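Local coordinates for protein tryptophan--tRNA ligase (Campylobacter jejuni subsp. jejuni, PDB 3TZL) that catalyses the ATP-dependent attachment of tryptophan to its cognate tRNA, working as a homodimeric class I aminoacyl-tRNA synthetase, at residues B[95-109]-B[151-163]. Sequence-based numbering, arbitrary orientation.
Sequences LSQFTPMGLLERAHS and QHVEIARDIALKV
The F98 ring takes V163 over one face: CG2 of V163 sits 3.7 Å from the ring centroid, a CH-pi contact offset toward the rim, while W167 of the same chain meets F98 edge-to-face. At the other end the H152 ring is approached at its edge, in plane, by S109; OG of S109 and NE2 of H152 are hydrogen-bonded at 3.0 Å, the proton's owner left open. ND1 of H152 is hydrogen-bonded to OE1 of Q149, a residue of the tryptophan pocket, and the H152 side chain lies about 5 Å from the bound tryptophan. Q151 has CG anti to its backbone N (chi1 -168°) and an extended chain beyond, which carries the amide across to the turn around the N-cap A107. Its OE1 takes H108 N, in the first turn of helix 108-115, on a lone pair in the carbonyl plane (3.0 Å, N-H...O 164°), and a water as well; NE2 gives to R106 O, just before A107, from above that carbonyl's plane, 3.2 Å away. Helix 150-167 of the class I catalytic domain runs along the chain from helix 87-96 through helix 101-105 to helix 108-115, I159 facing T99, I155 L103 and Q151 A107. S96, T99 and M101 also make backbone hydrogen bonds to the second subunit. Between the polar end and F98, I155 packs CG1 on CG of L103, and I159 sets CG2 against L95 CD2 at 3.8 Å. T99 OG1, 3.3 Å from I159 CD1, is tied back to L95 O, which F98 N reaches from the opposite face.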
ATOM      1  N   LEU B  95      -0.565  -8.776   1.476  1.00 34.63           N
ATOM      2  CA  LEU B  95      -0.361  -9.653   0.318  1.00 31.59           C
ATOM      3  C   LEU B  95       1.039  -9.521  -0.280  1.00 27.97           C
ATOM      4  O   LEU B  95       1.550 -10.465  -0.876  1.00 30.65           O
ATOM      5  CB  LEU B  95      -1.410  -9.379  -0.766  1.00 28.03           C
ATOM      6  CG  LEU B  95      -2.877  -9.647  -0.389  1.00 28.86           C
ATOM      7  CD1 LEU B  95      -3.780  -9.538  -1.614  1.00 25.28           C
ATOM      8  CD2 LEU B  95      -3.047 -11.036   0.280  1.00 28.12           C
ATOM      9  N   SER B  96       1.659  -8.359  -0.130  1.00 26.25           N
ATOM     10  CA  SER B  96       2.987  -8.152  -0.697  1.00 29.97           C
ATOM     11  C   SER B  96       3.993  -9.108  -0.076  1.00 29.96           C
ATOM     12  O   SER B  96       4.972  -9.481  -0.710  1.00 31.73           O
ATOM     13  CB  SER B  96       3.448  -6.716  -0.509  1.00 30.14           C
ATOM     14  OG  SER B  96       2.732  -5.854  -1.372  1.00 35.42           O
ATOM     15  N   GLN B  97       3.743  -9.503   1.166  1.00 28.26           N
ATOM     16  CA  GLN B  97       4.645 -10.396   1.873  1.00 27.97           C
ATOM     17  C   GLN B  97       4.565 -11.797   1.306  1.00 32.98           C
ATOM     18  O   GLN B  97       5.462 -12.607   1.515  1.00 36.31           O
ATOM     19  CB  GLN B  97       4.327 -10.398   3.375  1.00 27.40           C
ATOM     20  CG  GLN B  97       4.041  -8.995   3.954  1.00 25.66           C
ATOM     21  CD  GLN B  97       5.083  -7.954   3.564  1.00 30.74           C
ATOM     22  OE1 GLN B  97       6.262  -8.267   3.363  1.00 32.24           O
ATOM     23  NE2 GLN B  97       4.646  -6.710   3.438  1.00 28.37           N
ATOM     24  N   PHE B  98       3.484 -12.072   0.578  1.00 32.95           N
ATOM     25  CA  PHE B  98       3.272 -13.373  -0.028  1.00 33.12           C
ATOM     26  C   PHE B  98       3.429 -13.327  -1.535  1.00 32.91           C
ATOM     27  O   PHE B  98       3.054 -14.261  -2.231  1.00 35.80           O
ATOM     28  CB  PHE B  98       1.876 -13.889   0.306  1.00 34.60           C
ATOM     29  CG  PHE B  98       1.650 -14.139   1.767  1.00 32.78           C
ATOM     30  CD1 PHE B  98       1.926 -15.390   2.328  1.00 33.78           C
ATOM     31  CD2 PHE B  98       1.117 -13.144   2.572  1.00 30.85           C
ATOM     32  CE1 PHE B  98       1.694 -15.632   3.671  1.00 31.60           C
ATOM     33  CE2 PHE B  98       0.870 -13.376   3.921  1.00 30.68           C
ATOM     34  CZ  PHE B  98       1.162 -14.623   4.471  1.00 32.14           C
ATOM     35  N   THR B  99       3.970 -12.238  -2.052  1.00 32.86           N
ATOM     36  CA  THR B  99       4.125 -12.106  -3.495  1.00 31.60           C
ATOM     37  C   THR B  99       5.605 -12.203  -3.886  1.00 32.07           C
ATOM     38  O   THR B  99       6.373 -11.301  -3.580  1.00 36.14           O
ATOM     39  CB  THR B  99       3.553 -10.749  -3.968  1.00 29.78           C
ATOM     40  OG1 THR B  99       2.183 -10.643  -3.564  1.00 31.27           O
ATOM     41  CG2 THR B  99       3.649 -10.612  -5.508  1.00 28.36           C
ATOM     42  N   PRO B 100       6.014 -13.297  -4.547  1.00 34.11           N
ATOM     43  CA  PRO B 100       7.412 -13.334  -5.006  1.00 37.98           C
ATOM     44  C   PRO B 100       7.630 -12.323  -6.126  1.00 36.71           C
ATOM     45  O   PRO B 100       6.748 -12.152  -6.968  1.00 37.19           O
ATOM     46  CB  PRO B 100       7.586 -14.764  -5.570  1.00 38.21           C
ATOM     47  CG  PRO B 100       6.322 -15.530  -5.163  1.00 40.54           C
ATOM     48  CD  PRO B 100       5.245 -14.481  -4.984  1.00 34.18           C
HETATM   49  N   MSE B 101       8.798 -11.688  -6.135  1.00 34.54           N
HETATM   50  CA  MSE B 101       9.161 -10.698  -7.144  1.00 37.24           C
HETATM   51  C   MSE B 101       8.956 -11.159  -8.589  1.00 38.90           C
HETATM   52  O   MSE B 101       8.448 -10.394  -9.408  1.00 39.80           O
HETATM   53  CB  MSE B 101      10.613 -10.247  -6.945  1.00 40.92           C
HETATM   54  CG  MSE B 101      10.791  -9.280  -5.791  1.00 39.84           C
HETATM   55 SE   MSE B 101       9.846  -7.564  -6.025  0.78 42.99          SE
HETATM   56  CE  MSE B 101      11.132  -6.741  -7.231  1.00 51.17           C
ATOM     57  N   GLY B 102       9.354 -12.395  -8.900  1.00 37.57           N
ATOM     58  CA  GLY B 102       9.266 -12.916 -10.257  1.00 34.50           C
ATOM     59  C   GLY B 102       7.867 -12.859 -10.851  1.00 38.38           C
ATOM     60  O   GLY B 102       7.685 -12.684 -12.059  1.00 39.49           O
ATOM     61  N   LEU B 103       6.861 -13.010  -9.998  1.00 37.32           N
ATOM     62  CA  LEU B 103       5.481 -12.896 -10.453  1.00 38.08           C
ATOM     63  C   LEU B 103       5.205 -11.513 -11.064  1.00 38.50           C
ATOM     64  O   LEU B 103       4.479 -11.394 -12.051  1.00 40.95           O
ATOM     65  CB  LEU B 103       4.533 -13.140  -9.280  1.00 38.96           C
ATOM     66  CG  LEU B 103       3.504 -14.268  -9.339  1.00 50.73           C
ATOM     67  CD1 LEU B 103       4.154 -15.609  -9.629  1.00 54.80           C
ATOM     68  CD2 LEU B 103       2.734 -14.309  -8.021  1.00 51.75           C
ATOM     69  N   LEU B 104       5.779 -10.471 -10.468  1.00 33.37           N
ATOM     70  CA  LEU B 104       5.476  -9.100 -10.878  1.00 34.86           C
ATOM     71  C   LEU B 104       6.403  -8.673 -12.000  1.00 37.17           C
ATOM     72  O   LEU B 104       6.015  -7.880 -12.849  1.00 37.42           O
ATOM     73  CB  LEU B 104       5.580  -8.118  -9.692  1.00 33.85           C
ATOM     74  CG  LEU B 104       4.617  -8.334  -8.516  1.00 30.33           C
ATOM     75  CD1 LEU B 104       4.945  -7.400  -7.365  1.00 28.28           C
ATOM     76  CD2 LEU B 104       3.156  -8.165  -8.946  1.00 28.44           C
ATOM     77  N   GLU B 105       7.629  -9.202 -11.990  1.00 36.14           N
ATOM     78  CA  GLU B 105       8.589  -8.934 -13.057  1.00 37.52           C
ATOM     79  C   GLU B 105       8.116  -9.523 -14.379  1.00 41.30           C
ATOM     80  O   GLU B 105       8.486  -9.035 -15.447  1.00 42.99           O
ATOM     81  CB  GLU B 105       9.978  -9.481 -12.705  1.00 40.63           C
ATOM     82  CG  GLU B 105      10.681  -8.691 -11.610  1.00 45.76           C
ATOM     83  CD  GLU B 105      11.881  -9.414 -11.018  1.00 55.01           C
ATOM     84  OE1 GLU B 105      12.194 -10.540 -11.461  1.00 59.79           O
ATOM     85  OE2 GLU B 105      12.513  -8.852 -10.098  1.00 54.73           O
ATOM     86  N   ARG B 106       7.297 -10.569 -14.313  1.00 37.60           N
ATOM     87  CA  ARG B 106       6.805 -11.204 -15.530  1.00 41.43           C
ATOM     88  C   ARG B 106       5.477 -10.624 -16.023  1.00 40.27           C
ATOM     89  O   ARG B 106       5.029 -10.947 -17.121  1.00 41.17           O
ATOM     90  CB  ARG B 106       6.692 -12.722 -15.346  1.00 46.64           C
ATOM     91  CG  ARG B 106       8.036 -13.421 -15.296  1.00 51.07           C
ATOM     92  CD  ARG B 106       7.889 -14.909 -15.079  1.00 54.22           C
ATOM     93  NE  ARG B 106       8.771 -15.344 -14.005  1.00 57.88           N
ATOM     94  CZ  ARG B 106       8.350 -15.840 -12.851  1.00 58.09           C
ATOM     95  NH1 ARG B 106       7.053 -15.992 -12.623  1.00 56.49           N
ATOM     96  NH2 ARG B 106       9.230 -16.202 -11.930  1.00 63.34           N
ATOM     97  N   ALA B 107       4.845  -9.783 -15.213  1.00 40.51           N
ATOM     98  CA  ALA B 107       3.590  -9.150 -15.611  1.00 41.94           C
ATOM     99  C   ALA B 107       3.818  -8.346 -16.891  1.00 45.98           C
ATOM    100  O   ALA B 107       4.744  -7.531 -16.973  1.00 46.34           O
ATOM    101  CB  ALA B 107       3.072  -8.248 -14.495  1.00 40.05           C
ATOM    102  N   HIS B 108       2.996  -8.601 -17.899  1.00 47.69           N
ATOM    103  CA  HIS B 108       3.181  -7.967 -19.193  1.00 54.02           C
ATOM    104  C   HIS B 108       3.042  -6.456 -19.091  1.00 51.10           C
ATOM    105  O   HIS B 108       3.768  -5.717 -19.746  1.00 48.51           O
ATOM    106  CB  HIS B 108       2.202  -8.542 -20.212  1.00 64.02           C
ATOM    107  CG  HIS B 108       2.556  -9.924 -20.661  1.00 76.35           C
ATOM    108  ND1 HIS B 108       3.707 -10.204 -21.370  1.00 81.93           N
ATOM    109  CD2 HIS B 108       1.917 -11.107 -20.496  1.00 80.56           C
ATOM    110  CE1 HIS B 108       3.760 -11.500 -21.625  1.00 83.95           C
ATOM    111  NE2 HIS B 108       2.686 -12.071 -21.106  1.00 84.06           N
ATOM    112  N   SER B 109       2.142  -5.999 -18.240  1.00 49.14           N
ATOM    113  CA  SER B 109       1.938  -4.577 -18.059  1.00 57.97           C
ATOM    114  C   SER B 109       3.215  -3.864 -17.627  1.00 59.81           C
ATOM    115  O   SER B 109       3.430  -2.732 -17.971  1.00 62.65           O
ATOM    116  CB  SER B 109       0.785  -4.297 -17.088  1.00 58.72           C
ATOM    117  OG  SER B 109       0.776  -5.172 -15.970  1.00 54.42           O
ATOM    118  N   GLN B 151      -3.692 -12.476 -16.847  1.00 50.61           N
ATOM    119  CA  GLN B 151      -2.500 -12.735 -16.060  1.00 46.66           C
ATOM    120  C   GLN B 151      -2.634 -12.141 -14.660  1.00 40.90           C
ATOM    121  O   GLN B 151      -2.222 -12.743 -13.676  1.00 39.48           O
ATOM    122  CB  GLN B 151      -1.273 -12.185 -16.778  1.00 49.67           C
ATOM    123  CG  GLN B 151       0.042 -12.659 -16.192  1.00 56.38           C
ATOM    124  CD  GLN B 151       1.220 -11.942 -16.807  1.00 62.19           C
ATOM    125  OE1 GLN B 151       1.104 -10.796 -17.241  1.00 66.27           O
ATOM    126  NE2 GLN B 151       2.360 -12.609 -16.852  1.00 63.67           N
ATOM    127  N   HIS B 152      -3.234 -10.964 -14.561  1.00 40.84           N
ATOM    128  CA  HIS B 152      -3.434 -10.354 -13.252  1.00 40.17           C
ATOM    129  C   HIS B 152      -4.263 -11.230 -12.305  1.00 38.64           C
ATOM    130  O   HIS B 152      -3.946 -11.340 -11.123  1.00 37.66           O
ATOM    131  CB  HIS B 152      -4.051  -8.970 -13.400  1.00 41.59           C
ATOM    132  CG  HIS B 152      -3.132  -7.985 -14.043  1.00 45.25           C
ATOM    133  ND1 HIS B 152      -3.585  -6.903 -14.762  1.00 50.68           N
ATOM    134  CD2 HIS B 152      -1.782  -7.923 -14.077  1.00 43.58           C
ATOM    135  CE1 HIS B 152      -2.552  -6.215 -15.211  1.00 50.15           C
ATOM    136  NE2 HIS B 152      -1.446  -6.809 -14.805  1.00 46.68           N
ATOM    137  N   VAL B 153      -5.315 -11.851 -12.827  1.00 36.71           N
ATOM    138  CA  VAL B 153      -6.160 -12.719 -12.015  1.00 38.65           C
ATOM    139  C   VAL B 153      -5.390 -13.968 -11.576  1.00 41.88           C
ATOM    140  O   VAL B 153      -5.526 -14.413 -10.434  1.00 40.27           O
ATOM    141  CB  VAL B 153      -7.419 -13.116 -12.773  1.00 41.76           C
ATOM    142  CG1 VAL B 153      -8.306 -14.005 -11.908  1.00 42.93           C
ATOM    143  CG2 VAL B 153      -8.169 -11.856 -13.227  1.00 33.14           C
ATOM    144  N   GLU B 154      -4.575 -14.513 -12.482  1.00 37.89           N
ATOM    145  CA  GLU B 154      -3.681 -15.619 -12.162  1.00 40.93           C
ATOM    146  C   GLU B 154      -2.701 -15.255 -11.054  1.00 42.25           C
ATOM    147  O   GLU B 154      -2.424 -16.058 -10.147  1.00 41.46           O
ATOM    148  CB  GLU B 154      -2.916 -16.060 -13.412  1.00 52.70           C
ATOM    149  CG  GLU B 154      -3.790 -16.683 -14.489  1.00 67.18           C
ATOM    150  CD  GLU B 154      -3.008 -17.041 -15.737  1.00 76.79           C
ATOM    151  OE1 GLU B 154      -1.832 -16.634 -15.842  1.00 78.75           O
ATOM    152  OE2 GLU B 154      -3.570 -17.727 -16.617  1.00 80.25           O
ATOM    153  N   ILE B 155      -2.166 -14.041 -11.120  1.00 37.67           N
ATOM    154  CA  ILE B 155      -1.308 -13.558 -10.047  1.00 39.47           C
ATOM    155  C   ILE B 155      -2.076 -13.537  -8.720  1.00 37.18           C
ATOM    156  O   ILE B 155      -1.563 -13.982  -7.688  1.00 35.23           O
ATOM    157  CB  ILE B 155      -0.767 -12.166 -10.365  1.00 37.12           C
ATOM    158  CG1 ILE B 155       0.393 -12.272 -11.352  1.00 38.37           C
ATOM    159  CG2 ILE B 155      -0.325 -11.456  -9.105  1.00 34.64           C
ATOM    160  CD1 ILE B 155       0.673 -10.980 -12.092  1.00 38.26           C
ATOM    161  N   ALA B 156      -3.316 -13.049  -8.754  1.00 34.35           N
ATOM    162  CA  ALA B 156      -4.106 -12.969  -7.534  1.00 29.82           C
ATOM    163  C   ALA B 156      -4.338 -14.386  -7.011  1.00 31.83           C
ATOM    164  O   ALA B 156      -4.298 -14.651  -5.809  1.00 34.98           O
ATOM    165  CB  ALA B 156      -5.405 -12.268  -7.791  1.00 29.70           C
ATOM    166  N   ARG B 157      -4.533 -15.303  -7.943  1.00 29.96           N
ATOM    167  CA  ARG B 157      -4.712 -16.700  -7.620  1.00 36.96           C
ATOM    168  C   ARG B 157      -3.462 -17.321  -6.973  1.00 37.82           C
ATOM    169  O   ARG B 157      -3.560 -18.100  -6.018  1.00 36.23           O
ATOM    170  CB  ARG B 157      -5.116 -17.453  -8.883  1.00 38.81           C
ATOM    171  CG  ARG B 157      -5.708 -18.796  -8.616  1.00 48.11           C
ATOM    172  CD  ARG B 157      -5.855 -19.607  -9.898  1.00 55.24           C
ATOM    173  NE  ARG B 157      -6.439 -20.905  -9.592  1.00 64.10           N
ATOM    174  CZ  ARG B 157      -7.748 -21.133  -9.548  1.00 72.19           C
ATOM    175  NH1 ARG B 157      -8.210 -22.346  -9.252  1.00 77.22           N
ATOM    176  NH2 ARG B 157      -8.597 -20.142  -9.806  1.00 68.42           N
ATOM    177  N   ASP B 158      -2.284 -16.960  -7.470  1.00 37.10           N
ATOM    178  CA  ASP B 158      -1.043 -17.468  -6.885  1.00 39.58           C
ATOM    179  C   ASP B 158      -0.802 -16.906  -5.478  1.00 37.96           C
ATOM    180  O   ASP B 158      -0.318 -17.603  -4.588  1.00 36.25           O
ATOM    181  CB  ASP B 158       0.159 -17.180  -7.794  1.00 45.98           C
ATOM    182  CG  ASP B 158       0.118 -17.979  -9.105  1.00 58.94           C
ATOM    183  OD1 ASP B 158      -0.542 -19.040  -9.146  1.00 66.83           O
ATOM    184  OD2 ASP B 158       0.743 -17.544 -10.098  1.00 59.67           O
ATOM    185  N   ILE B 159      -1.136 -15.641  -5.282  1.00 34.02           N
ATOM    186  CA  ILE B 159      -1.015 -15.036  -3.968  1.00 30.68           C
ATOM    187  C   ILE B 159      -1.931 -15.744  -2.969  1.00 35.82           C
ATOM    188  O   ILE B 159      -1.497 -16.130  -1.878  1.00 36.36           O
ATOM    189  CB  ILE B 159      -1.362 -13.537  -4.013  1.00 29.30           C
ATOM    190  CG1 ILE B 159      -0.339 -12.780  -4.864  1.00 30.68           C
ATOM    191  CG2 ILE B 159      -1.404 -12.971  -2.614  1.00 30.41           C
ATOM    192  CD1 ILE B 159      -0.700 -11.282  -5.122  1.00 30.12           C
ATOM    193  N   ALA B 160      -3.194 -15.928  -3.357  1.00 33.96           N
ATOM    194  CA  ALA B 160      -4.186 -16.540  -2.481  1.00 31.01           C
ATOM    195  C   ALA B 160      -3.740 -17.934  -2.049  1.00 38.23           C
ATOM    196  O   ALA B 160      -3.846 -18.302  -0.872  1.00 39.04           O
ATOM    197  CB  ALA B 160      -5.534 -16.615  -3.183  1.00 28.08           C
ATOM    198  N   LEU B 161      -3.252 -18.708  -3.015  1.00 38.81           N
ATOM    199  CA  LEU B 161      -2.756 -20.047  -2.740  1.00 40.41           C
ATOM    200  C   LEU B 161      -1.598 -20.027  -1.744  1.00 38.51           C
ATOM    201  O   LEU B 161      -1.554 -20.840  -0.823  1.00 38.08           O
ATOM    202  CB  LEU B 161      -2.352 -20.741  -4.035  1.00 46.64           C
ATOM    203  CG  LEU B 161      -3.499 -21.429  -4.776  1.00 49.49           C
ATOM    204  CD1 LEU B 161      -3.127 -21.701  -6.234  1.00 49.99           C
ATOM    205  CD2 LEU B 161      -3.868 -22.731  -4.052  1.00 52.54           C
ATOM    206  N   LYS B 162      -0.669 -19.095  -1.926  1.00 32.93           N
ATOM    207  CA  LYS B 162       0.434 -18.942  -0.987  1.00 33.43           C
ATOM    208  C   LYS B 162      -0.078 -18.601   0.409  1.00 37.37           C
ATOM    209  O   LYS B 162       0.357 -19.194   1.397  1.00 38.33           O
ATOM    210  CB  LYS B 162       1.425 -17.886  -1.473  1.00 36.44           C
ATOM    211  CG  LYS B 162       2.820 -18.037  -0.860  1.00 46.32           C
ATOM    212  CD  LYS B 162       3.879 -17.286  -1.676  1.00 53.44           C
ATOM    213  CE  LYS B 162       5.233 -17.201  -0.963  1.00 56.19           C
ATOM    214  NZ  LYS B 162       5.806 -18.534  -0.690  1.00 61.34           N
ATOM    215  N   VAL B 163      -1.023 -17.664   0.487  1.00 35.86           N
ATOM    216  CA  VAL B 163      -1.556 -17.242   1.776  1.00 33.38           C
ATOM    217  C   VAL B 163      -2.265 -18.402   2.475  1.00 36.40           C
ATOM    218  O   VAL B 163      -2.031 -18.661   3.660  1.00 35.82           O
ATOM    219  CB  VAL B 163      -2.500 -16.027   1.642  1.00 32.02           C
ATOM    220  CG1 VAL B 163      -3.229 -15.780   2.941  1.00 31.91           C
ATOM    221  CG2 VAL B 163      -1.722 -14.763   1.216  1.00 28.61           C
TER
HETATM  222  O   HOH W   1       0.024  -8.346 -17.403  1.00 52.25           O